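Local coordinates for protein esterase (Rhizomucor miehei, PDB 4WY5) that probably hydrolyses carboxylic esters, acting as a carboxylesterase of the alpha/beta hydrolase fold, at residues T98-K101 against P102-L106; P302-R305 against F306-T310; T310-A313 against H314-I318. One frame throughout, in Å; residues are numbered along the deposited sequence.

Contact 1: residues T98-K101 against P102-L106. With SO4 (sulfate ion), chain D.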
ATOM      1  N   THR A  98     -21.076  10.664 -10.110  1.00 24.31           N
ATOM      2  CA  THR A  98     -19.665  10.789 -10.484  1.00 27.96           C
ATOM      3  C   THR A  98     -18.791   9.751  -9.759  1.00 32.45           C
ATOM      4  O   THR A  98     -17.779   9.306 -10.300  1.00 30.19           O
ATOM      5  CB  THR A  98     -19.115  12.222 -10.213  1.00 29.95           C
ATOM      6  OG1 THR A  98     -19.204  12.529  -8.816  1.00 25.40           O
ATOM      7  CG2 THR A  98     -19.905  13.276 -10.998  1.00 29.36           C
ATOM      8  N   HIS A  99     -19.188   9.351  -8.550  1.00 29.47           N
ATOM      9  CA  HIS A  99     -18.359   8.455  -7.743  1.00 29.02           C
ATOM     10  C   HIS A  99     -18.938   7.039  -7.641  1.00 32.18           C
ATOM     11  O   HIS A  99     -18.607   6.282  -6.716  1.00 27.14           O
ATOM     12  CB  HIS A  99     -18.154   9.045  -6.343  1.00 26.83           C
ATOM     13  CG  HIS A  99     -17.157  10.161  -6.304  1.00 25.39           C
ATOM     14  ND1 HIS A  99     -17.389  11.387  -6.891  1.00 22.29           N
ATOM     15  CD2 HIS A  99     -15.911  10.228  -5.765  1.00 25.41           C
ATOM     16  CE1 HIS A  99     -16.331  12.165  -6.713  1.00 26.49           C
ATOM     17  NE2 HIS A  99     -15.423  11.486  -6.031  1.00 25.84           N
ATOM     18  N   ILE A 100     -19.759   6.666  -8.618  1.00 26.85           N
ATOM     19  CA  ILE A 100     -20.536   5.446  -8.511  1.00 23.93           C
ATOM     20  C   ILE A 100     -19.665   4.177  -8.514  1.00 27.43           C
ATOM     21  O   ILE A 100     -20.033   3.163  -7.910  1.00 26.81           O
ATOM     22  CB  ILE A 100     -21.618   5.385  -9.642  1.00 26.31           C
ATOM     23  CG1 ILE A 100     -22.628   4.262  -9.355  1.00 30.19           C
ATOM     24  CG2 ILE A 100     -20.992   5.200 -11.028  1.00 17.33           C
ATOM     25  CD1 ILE A 100     -23.707   4.108 -10.412  1.00 27.44           C
ATOM     26  N   LYS A 101     -18.509   4.220  -9.168  1.00 29.91           N
ATOM     27  CA  LYS A 101     -17.674   3.015  -9.267  1.00 24.79           C
ATOM     28  C   LYS A 101     -16.927   2.692  -7.942  1.00 24.03           C
ATOM     29  O   LYS A 101     -17.062   1.571  -7.431  1.00 25.79           O
ATOM     30  CB  LYS A 101     -16.703   3.139 -10.462  1.00 21.28           C
ATOM     31  CG  LYS A 101     -15.685   2.014 -10.591  1.00 24.06           C
ATOM     32  CD  LYS A 101     -16.353   0.694 -10.944  1.00 29.19           C
ATOM     33  CE  LYS A 101     -15.324  -0.418 -11.248  1.00 33.72           C
ATOM     34  NZ  LYS A 101     -15.993  -1.754 -11.383  1.00 31.21           N
ATOM     35  N   PRO A 102     -16.168   3.650  -7.357  1.00 20.71           N
ATOM     36  CA  PRO A 102     -15.544   3.272  -6.070  1.00 24.72           C
ATOM     37  C   PRO A 102     -16.529   3.012  -4.911  1.00 24.84           C
ATOM     38  O   PRO A 102     -16.225   2.167  -4.060  1.00 25.00           O
ATOM     39  CB  PRO A 102     -14.654   4.473  -5.729  1.00 20.31           C
ATOM     40  CG  PRO A 102     -15.226   5.619  -6.521  1.00 25.36           C
ATOM     41  CD  PRO A 102     -15.760   4.995  -7.792  1.00 23.14           C
ATOM     42  N   VAL A 103     -17.679   3.686  -4.886  1.00 19.14           N
ATOM     43  CA  VAL A 103     -18.662   3.473  -3.821  1.00 21.82           C
ATOM     44  C   VAL A 103     -19.272   2.065  -3.882  1.00 24.29           C
ATOM     45  O   VAL A 103     -19.363   1.355  -2.867  1.00 21.60           O
ATOM     46  CB  VAL A 103     -19.798   4.514  -3.884  1.00 24.12           C
ATOM     47  CG1 VAL A 103     -20.971   4.097  -3.009  1.00 22.07           C
ATOM     48  CG2 VAL A 103     -19.279   5.877  -3.480  1.00 22.74           C
ATOM     49  N   ARG A 104     -19.674   1.654  -5.074  1.00 22.52           N
ATOM     50  CA  ARG A 104     -20.271   0.339  -5.235  1.00 23.61           C
ATOM     51  C   ARG A 104     -19.249  -0.793  -5.042  1.00 22.22           C
ATOM     52  O   ARG A 104     -19.585  -1.826  -4.453  1.00 23.42           O
ATOM     53  CB  ARG A 104     -20.979   0.250  -6.598  1.00 24.45           C
ATOM     54  CG  ARG A 104     -22.318   1.012  -6.569  1.00 28.68           C
ATOM     55  CD  ARG A 104     -23.242   0.816  -7.781  1.00 29.01           C
ATOM     56  NE  ARG A 104     -24.401   1.708  -7.657  1.00 32.97           N
ATOM     57  CZ  ARG A 104     -25.475   1.695  -8.441  1.00 38.52           C
ATOM     58  NH1 ARG A 104     -25.577   0.821  -9.431  1.00 37.39           N
ATOM     59  NH2 ARG A 104     -26.454   2.567  -8.229  1.00 38.64           N
ATOM     60  N   ASP A 105     -18.001  -0.569  -5.466  1.00 24.72           N
ATOM     61  CA  ASP A 105     -16.894  -1.522  -5.219  1.00 26.92           C
ATOM     62  C   ASP A 105     -16.582  -1.739  -3.715  1.00 22.56           C
ATOM     63  O   ASP A 105     -16.484  -2.872  -3.241  1.00 22.62           O
ATOM     64  CB  ASP A 105     -15.602  -1.068  -5.942  1.00 21.31           C
ATOM     65  CG  ASP A 105     -15.626  -1.372  -7.441  1.00 25.50           C
ATOM     66  OD1 ASP A 105     -16.579  -2.046  -7.905  1.00 32.17           O
ATOM     67  OD2 ASP A 105     -14.680  -0.977  -8.158  1.00 18.58           O
ATOM     68  N   LEU A 106     -16.375  -0.653  -2.981  1.00 24.40           N
ATOM     69  CA  LEU A 106     -16.117  -0.742  -1.538  1.00 24.34           C
ATOM     70  C   LEU A 106     -17.263  -1.430  -0.781  1.00 23.27           C
ATOM     71  O   LEU A 106     -17.029  -2.234   0.129  1.00 23.05           O
ATOM     72  CB  LEU A 106     -15.883   0.658  -0.961  1.00 18.11           C
ATOM     73  CG  LEU A 106     -14.611   1.349  -1.486  1.00 23.90           C
ATOM     74  CD1 LEU A 106     -14.533   2.810  -1.062  1.00 18.37           C
ATOM     75  CD2 LEU A 106     -13.362   0.584  -1.042  1.00 18.92           C
TER
HETATM   76  S   SO4 D 402     -29.370   2.449 -10.932  1.00 82.39           S
HETATM   77  O1  SO4 D 402     -30.586   2.833 -11.657  1.00 79.68           O
HETATM   78  O2  SO4 D 402     -29.721   1.915  -9.617  1.00 74.53           O
HETATM   79  O3  SO4 D 402     -28.641   1.419 -11.682  1.00 59.72           O
HETATM   80  O4  SO4 D 402     -28.530   3.635 -10.749  1.00 78.43           O

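Contact 2: residues P302-R305 against F306-T310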
ATOM      1  N   PRO A 302      -3.570  -1.120 -12.685  1.00 27.09           N
ATOM      2  CA  PRO A 302      -3.102  -1.889 -11.518  1.00 24.67           C
ATOM      3  C   PRO A 302      -3.147  -1.110 -10.202  1.00 22.32           C
ATOM      4  O   PRO A 302      -3.342  -1.746  -9.158  1.00 21.03           O
ATOM      5  CB  PRO A 302      -1.649  -2.233 -11.879  1.00 20.69           C
ATOM      6  CG  PRO A 302      -1.616  -2.212 -13.385  1.00 20.27           C
ATOM      7  CD  PRO A 302      -2.614  -1.164 -13.812  1.00 21.91           C
ATOM      8  N   GLN A 303      -3.012   0.219 -10.240  1.00 19.50           N
ATOM      9  CA  GLN A 303      -3.070   0.986  -9.001  1.00 19.21           C
ATOM     10  C   GLN A 303      -4.524   1.233  -8.545  1.00 20.91           C
ATOM     11  O   GLN A 303      -4.761   1.371  -7.342  1.00 22.03           O
ATOM     12  CB  GLN A 303      -2.276   2.313  -9.094  1.00 21.60           C
ATOM     13  CG  GLN A 303      -2.196   3.022 -10.421  1.00 20.03           C
ATOM     14  CD  GLN A 303      -1.158   2.441 -11.369  1.00 23.56           C
ATOM     15  OE1 GLN A 303      -1.481   1.583 -12.194  1.00 26.69           O
ATOM     16  NE2 GLN A 303       0.084   2.926 -11.282  1.00 23.37           N
ATOM     17  N   TYR A 304      -5.499   1.265  -9.459  1.00 19.81           N
ATOM     18  CA  TYR A 304      -6.902   1.351  -9.013  1.00 20.76           C
ATOM     19  C   TYR A 304      -7.269   0.078  -8.238  1.00 20.86           C
ATOM     20  O   TYR A 304      -7.889   0.144  -7.169  1.00 19.90           O
ATOM     21  CB  TYR A 304      -7.900   1.529 -10.180  1.00 19.03           C
ATOM     22  CG  TYR A 304      -9.353   1.435  -9.710  1.00 19.11           C
ATOM     23  CD1 TYR A 304     -10.036   2.568  -9.252  1.00 19.23           C
ATOM     24  CD2 TYR A 304     -10.022   0.203  -9.671  1.00 20.43           C
ATOM     25  CE1 TYR A 304     -11.344   2.490  -8.791  1.00 16.33           C
ATOM     26  CE2 TYR A 304     -11.327   0.104  -9.199  1.00 17.72           C
ATOM     27  CZ  TYR A 304     -11.981   1.256  -8.762  1.00 23.51           C
ATOM     28  OH  TYR A 304     -13.272   1.187  -8.303  1.00 21.46           O
ATOM     29  N   ARG A 305      -6.898  -1.077  -8.786  1.00 18.84           N
ATOM     30  CA  ARG A 305      -7.195  -2.369  -8.153  1.00 20.84           C
ATOM     31  C   ARG A 305      -6.476  -2.529  -6.780  1.00 16.70           C
ATOM     32  O   ARG A 305      -7.088  -2.912  -5.786  1.00 16.60           O
ATOM     33  CB  ARG A 305      -6.810  -3.502  -9.123  1.00 21.53           C
ATOM     34  CG  ARG A 305      -7.238  -4.910  -8.728  1.00 23.51           C
ATOM     35  CD  ARG A 305      -6.986  -5.940  -9.862  1.00 29.46           C
ATOM     36  NE  ARG A 305      -5.592  -5.979 -10.329  1.00 32.65           N
ATOM     37  CZ  ARG A 305      -5.161  -5.500 -11.504  1.00 37.50           C
ATOM     38  NH1 ARG A 305      -6.016  -4.952 -12.368  1.00 35.35           N
ATOM     39  NH2 ARG A 305      -3.871  -5.582 -11.828  1.00 28.18           N
ATOM     40  N   PHE A 306      -5.189  -2.204  -6.727  1.00 18.41           N
ATOM     41  CA  PHE A 306      -4.424  -2.251  -5.473  1.00 18.23           C
ATOM     42  C   PHE A 306      -5.102  -1.390  -4.401  1.00 18.76           C
ATOM     43  O   PHE A 306      -5.303  -1.822  -3.277  1.00 20.14           O
ATOM     44  CB  PHE A 306      -2.973  -1.775  -5.711  1.00 15.12           C
ATOM     45  CG  PHE A 306      -2.205  -1.451  -4.441  1.00 17.35           C
ATOM     46  CD1 PHE A 306      -1.513  -2.446  -3.735  1.00 15.90           C
ATOM     47  CD2 PHE A 306      -2.174  -0.153  -3.950  1.00 14.81           C
ATOM     48  CE1 PHE A 306      -0.805  -2.145  -2.558  1.00 13.08           C
ATOM     49  CE2 PHE A 306      -1.479   0.160  -2.774  1.00 14.07           C
ATOM     50  CZ  PHE A 306      -0.792  -0.840  -2.074  1.00 15.35           C
ATOM     51  N   THR A 307      -5.508  -0.183  -4.768  1.00 20.05           N
ATOM     52  CA  THR A 307      -5.979   0.762  -3.763  1.00 19.49           C
ATOM     53  C   THR A 307      -7.329   0.325  -3.209  1.00 18.79           C
ATOM     54  O   THR A 307      -7.543   0.369  -1.991  1.00 20.14           O
ATOM     55  CB  THR A 307      -6.064   2.195  -4.331  1.00 19.58           C
ATOM     56  OG1 THR A 307      -4.782   2.563  -4.870  1.00 15.06           O
ATOM     57  CG2 THR A 307      -6.461   3.173  -3.242  1.00 16.94           C
ATOM     58  N   ILE A 308      -8.223  -0.150  -4.077  1.00 20.19           N
ATOM     59  CA  ILE A 308      -9.506  -0.689  -3.592  1.00 17.84           C
ATOM     60  C   ILE A 308      -9.296  -1.898  -2.655  1.00 18.17           C
ATOM     61  O   ILE A 308      -9.772  -1.888  -1.520  1.00 19.34           O
ATOM     62  CB  ILE A 308     -10.431  -1.102  -4.761  1.00 18.15           C
ATOM     63  CG1 ILE A 308     -10.936   0.142  -5.507  1.00 20.58           C
ATOM     64  CG2 ILE A 308     -11.624  -1.897  -4.240  1.00 16.42           C
ATOM     65  CD1 ILE A 308     -11.769   1.089  -4.631  1.00 15.34           C
ATOM     66  N   ASN A 309      -8.543  -2.907  -3.098  1.00 17.60           N
ATOM     67  CA  ASN A 309      -8.299  -4.088  -2.264  1.00 21.78           C
ATOM     68  C   ASN A 309      -7.617  -3.775  -0.924  1.00 20.35           C
ATOM     69  O   ASN A 309      -7.919  -4.399   0.092  1.00 22.33           O
ATOM     70  CB  ASN A 309      -7.435  -5.119  -3.012  1.00 19.68           C
ATOM     71  CG  ASN A 309      -8.171  -5.773  -4.167  1.00 25.48           C
ATOM     72  OD1 ASN A 309      -9.385  -5.622  -4.310  1.00 21.75           O
ATOM     73  ND2 ASN A 309      -7.440  -6.553  -4.977  1.00 29.24           N
ATOM     74  N   THR A 310      -6.707  -2.804  -0.929  1.00 19.34           N
ATOM     75  CA  THR A 310      -5.924  -2.467   0.258  1.00 19.16           C
ATOM     76  C   THR A 310      -6.779  -1.734   1.315  1.00 18.78           C
ATOM     77  O   THR A 310      -6.648  -1.988   2.514  1.00 16.74           O
ATOM     78  CB  THR A 310      -4.687  -1.616  -0.145  1.00 19.40           C
ATOM     79  OG1 THR A 310      -3.863  -2.375  -1.046  1.00 15.73           O
ATOM     80  CG2 THR A 310      -3.866  -1.223   1.070  1.00 16.79           C
TER

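Contact 3: residues T310-A313 against H314-I318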
ATOM      1  N   THR A 310      -6.707  -2.804  -0.929  1.00 19.34           N
ATOM      2  CA  THR A 310      -5.924  -2.467   0.258  1.00 19.16           C
ATOM      3  C   THR A 310      -6.779  -1.734   1.315  1.00 18.78           C
ATOM      4  O   THR A 310      -6.648  -1.988   2.514  1.00 16.74           O
ATOM      5  CB  THR A 310      -4.687  -1.616  -0.145  1.00 19.40           C
ATOM      6  OG1 THR A 310      -3.863  -2.375  -1.046  1.00 15.73           O
ATOM      7  CG2 THR A 310      -3.866  -1.223   1.070  1.00 16.79           C
ATOM      8  N   ILE A 311      -7.633  -0.815   0.860  1.00 18.01           N
ATOM      9  CA  ILE A 311      -8.639  -0.206   1.721  1.00 20.68           C
ATOM     10  C   ILE A 311      -9.589  -1.259   2.318  1.00 21.31           C
ATOM     11  O   ILE A 311      -9.850  -1.266   3.529  1.00 20.95           O
ATOM     12  CB  ILE A 311      -9.498   0.843   0.954  1.00 21.99           C
ATOM     13  CG1 ILE A 311      -8.657   2.049   0.520  1.00 15.67           C
ATOM     14  CG2 ILE A 311     -10.678   1.323   1.809  1.00 15.55           C
ATOM     15  CD1 ILE A 311      -9.454   3.057  -0.320  1.00 16.75           C
ATOM     16  N   VAL A 312     -10.074  -2.173   1.481  1.00 18.26           N
ATOM     17  CA  VAL A 312     -11.005  -3.195   1.958  1.00 18.70           C
ATOM     18  C   VAL A 312     -10.387  -4.033   3.077  1.00 25.11           C
ATOM     19  O   VAL A 312     -11.049  -4.316   4.079  1.00 23.26           O
ATOM     20  CB  VAL A 312     -11.476  -4.115   0.795  1.00 21.82           C
ATOM     21  CG1 VAL A 312     -12.149  -5.389   1.311  1.00 20.02           C
ATOM     22  CG2 VAL A 312     -12.423  -3.346  -0.127  1.00 22.88           C
ATOM     23  N   ALA A 313      -9.113  -4.398   2.933  1.00 23.13           N
ATOM     24  CA  ALA A 313      -8.465  -5.225   3.950  1.00 22.48           C
ATOM     25  C   ALA A 313      -8.235  -4.463   5.265  1.00 23.81           C
ATOM     26  O   ALA A 313      -8.301  -5.056   6.344  1.00 25.19           O
ATOM     27  CB  ALA A 313      -7.145  -5.780   3.418  1.00 23.94           C
ATOM     28  N   HIS A 314      -7.989  -3.153   5.168  1.00 23.39           N
ATOM     29  CA  HIS A 314      -7.807  -2.294   6.345  1.00 22.20           C
ATOM     30  C   HIS A 314      -9.116  -2.104   7.107  1.00 23.02           C
ATOM     31  O   HIS A 314      -9.140  -2.132   8.346  1.00 23.78           O
ATOM     32  CB  HIS A 314      -7.251  -0.914   5.938  1.00 18.15           C
ATOM     33  CG  HIS A 314      -7.367   0.118   7.016  1.00 17.61           C
ATOM     34  ND1 HIS A 314      -6.441   0.250   8.030  1.00 20.68           N
ATOM     35  CD2 HIS A 314      -8.317   1.060   7.247  1.00 18.41           C
ATOM     36  CE1 HIS A 314      -6.812   1.235   8.837  1.00 21.51           C
ATOM     37  NE2 HIS A 314      -7.945   1.743   8.384  1.00 16.56           N
ATOM     38  N   LEU A 315     -10.199  -1.897   6.364  1.00 18.80           N
ATOM     39  CA  LEU A 315     -11.510  -1.761   6.981  1.00 23.86           C
ATOM     40  C   LEU A 315     -11.928  -3.046   7.707  1.00 23.96           C
ATOM     41  O   LEU A 315     -12.433  -2.997   8.824  1.00 25.24           O
ATOM     42  CB  LEU A 315     -12.558  -1.368   5.932  1.00 22.87           C
ATOM     43  CG  LEU A 315     -12.444   0.077   5.415  1.00 19.65           C
ATOM     44  CD1 LEU A 315     -13.362   0.330   4.231  1.00 18.18           C
ATOM     45  CD2 LEU A 315     -12.793   1.032   6.531  1.00 19.31           C
ATOM     46  N   ARG A 316     -11.676  -4.198   7.100  1.00 26.03           N
ATOM     47  CA  ARG A 316     -12.083  -5.461   7.711  1.00 27.19           C
ATOM     48  C   ARG A 316     -11.212  -5.809   8.927  1.00 26.68           C
ATOM     49  O   ARG A 316     -11.685  -6.432   9.877  1.00 28.43           O
ATOM     50  CB  ARG A 316     -12.077  -6.569   6.647  1.00 29.94           C
ATOM     51  CG  ARG A 316     -13.194  -6.339   5.582  1.00 26.23           C
ATOM     52  CD  ARG A 316     -13.255  -7.401   4.461  1.00 27.88           C
ATOM     53  NE  ARG A 316     -13.432  -8.756   4.984  1.00 39.85           N
ATOM     54  CZ  ARG A 316     -14.598  -9.280   5.367  1.00 40.21           C
ATOM     55  NH1 ARG A 316     -15.713  -8.563   5.309  1.00 33.81           N
ATOM     56  NH2 ARG A 316     -14.647 -10.520   5.834  1.00 39.61           N
ATOM     57  N   ASP A 317      -9.973  -5.335   8.933  1.00 26.76           N
ATOM     58  CA  ASP A 317      -9.088  -5.474  10.100  1.00 28.92           C
ATOM     59  C   ASP A 317      -9.594  -4.655  11.298  1.00 30.48           C
ATOM     60  O   ASP A 317      -9.588  -5.130  12.439  1.00 33.11           O
ATOM     61  CB  ASP A 317      -7.656  -5.056   9.725  1.00 33.78           C
ATOM     62  CG  ASP A 317      -6.656  -5.256  10.866  1.00 39.37           C
ATOM     63  OD1 ASP A 317      -5.996  -6.321  10.933  1.00 37.14           O
ATOM     64  OD2 ASP A 317      -6.513  -4.325  11.691  1.00 36.11           O
ATOM     65  N   ILE A 318     -10.001  -3.415  11.032  1.00 28.93           N
ATOM     66  CA  ILE A 318     -10.526  -2.509  12.061  1.00 30.61           C
ATOM     67  C   ILE A 318     -11.880  -2.975  12.628  1.00 32.44           C
ATOM     68  O   ILE A 318     -12.098  -2.989  13.846  1.00 30.58           O
ATOM     69  CB  ILE A 318     -10.691  -1.079  11.500  1.00 24.76           C
ATOM     70  CG1 ILE A 318      -9.322  -0.463  11.212  1.00 23.85           C
ATOM     71  CG2 ILE A 318     -11.425  -0.192  12.498  1.00 22.95           C
ATOM     72  CD1 ILE A 318      -8.462  -0.243  12.460  1.00 20.10           C
TER

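Contact 1: residues T98-K101 against P102-L106
Arg-104 reaches back along the first turns of helix 100-110 and lies against Ile-100, one turn earlier. Its CB and CG sit close to the main-chain O of Ile-100, with CG 3.4 Å from that oxygen. From CG to NE the chain is fully extended, so CD passes 3.8 Å from Ile-100 CG1 and NE comes to 3.5 Å from the same carbon. At the tip, Ile-100 CD1 lies over the centre of one guanidinium face, 3.6 Å above its plane. This methyl gets there because CG1 is anti to the backbone N (chi1 -168°) and the rest of the chain continues extended. NH2 forms a salt bridge with Glu-53 and a weak hydrogen bond to O4 of a sulfate ion, which probably came from the crystallisation liquor and lies at the guanidinium edge.

Lys-101 and Asp-105 make a second i to i+4 pair. The lysine bends at chi2 (67°), which brings CE to 3.2 Å from Asp-105 OD2, while NZ forms a rather long salt bridge of 3.5 Å to Asp-105 OD1. NZ also binds Lys-47 O, and Asp-105 OD2 is held by the hydroxyl of Tyr-304, so both charged ends have further partners.

His-99 occupies the N-cap position. Its O receives a weak bond from Val-103 N and lies 3.3 Å from CD of Pro-102, a residue without an N-H in this first turn. Its ring is hydrogen-bonded through NE2 to Asp-160.

Helix 100-110 is the crossover of the beta-alpha-beta unit between parallel strands 80-86 and 113-117: Val-103 and Leu-106 rest on Phe-85 of the first strand, and Leu-106 also meets Ile-308, Ile-311 and Val-312 of helix 302-319.

Contact 2: residues P302-R305 against F306-T310
The opening turns of helix 302-319, the last helix of this alpha/beta hydrolase, pair Tyr-304 with Ile-308 in a CH-pi contact. Ile-308 CG1 approaches one face of the phenol ring, 3.9 Å from its centroid and displaced toward the rim; its closest ring atom is Tyr-304 CZ, at 3.6 Å. Tyrosine CG is anti to the backbone N (chi1 173°), which slants the ring outward and toward the next turn, across Ile-308. The hydroxyl beyond it is taken up by helix 100-110, through Asp-105, so the ring bridges two neighbouring helices.

Gln-303 O is gripped by two donors of one residue: Thr-307 N at 3.1 Å and Thr-307 OG1 at 2.7 Å. With chi1 at -55°, OG1 lies beside its own backbone N and can turn back to the carbonyl, a common way for a helical threonine to satisfy its hydroxyl inside a packed fold. Here that side chain faces Phe-257 of strand 254-259 in the central sheet. Thr-310 repeats the pattern, its OG1 donating to Phe-306 O over 2.7 Å while lying 3.4 Å above the centre of the Phe-306 ring.

Arg-305 and Asn-309 run side by side, Arg-305 CG being 4.1 Å from Asn-309 ND2. That amide nitrogen is hydrogen-bonded to Asp-317 of the second subunit.

Contact 3: residues T310-A313 against H314-I318
Ile-311 and Leu-315 lie side by side on one flank of helix 302-319, with Ile-311 CG2 3.7 Å from Leu-315 CD1. Which branch of the isoleucine touches is set by chi1 (-66°): CG2 stands opposite the backbone N, beside the carbonyl carbon, and thus leans toward the following turn. Leucine CG, by contrast, is turned back beside its own N, which settles it 3.5 Å from Ile-311 O; the same oxygen accepts Leu-315 N at 2.9 Å.

Val-312 and Arg-316 follow the same pattern one residue further on. Val-312 CG1, anti to the backbone N, points outward with a lean toward the following turn and meets Arg-316 CD at 3.9 Å. Arg-316 CG rests 3.3 Å from Val-312 O, so the aliphatic part of the arginine is laid against the turn before it. The chain then bends at chi3 (57°), and NH1 is bonded to Ala-110 O, just at the end of helix 100-110.

His-314 has its CB 3.6 Å from Ile-311 O, but its ring leads the other way, where Ile-318 CG1 comes over one face, 3.7 Å above the plane and toward the rim. NE2 is fixed by the hydroxyl of Thr-185 on strand 185-189. On another flank Ala-313 and Asp-317 face the second subunit, packing on its Asn-309 and Arg-305, respectively.

These i to i+4 pairs run along separate flanks of the helix; Ile-311, His-314 and Leu-315 turn to parallel strands 185-189 and 254-259, as expected for a helix packed on the sheet of an alpha/beta hydrolase.

Contacts 2 and 3 are successive parts of helix 302-319 and share Thr-310, whereas contact 1 begins helix 100-110 alongside it. The two helices meet through Leu-106 CD2, 4.0 Å from both Ile-308 CD1 and Ile-311 CG2, and through the hydrogen bond between Asp-105 and Tyr-304. Contact 2 is the most buried: an aromatic face and threonine hydroxyls turned onto carbonyls dominate it. Contact 1 is partly buried and carries most charge: partly exposed Lys-101 and Arg-104, the former paired with buried Asp-105. Contact 3 is largely aliphatic, with an exposed arginine. Contacts 2 and 3 also face the second subunit, where Thr-310 packs against its counterpart; contact 1 touches no other protein chain.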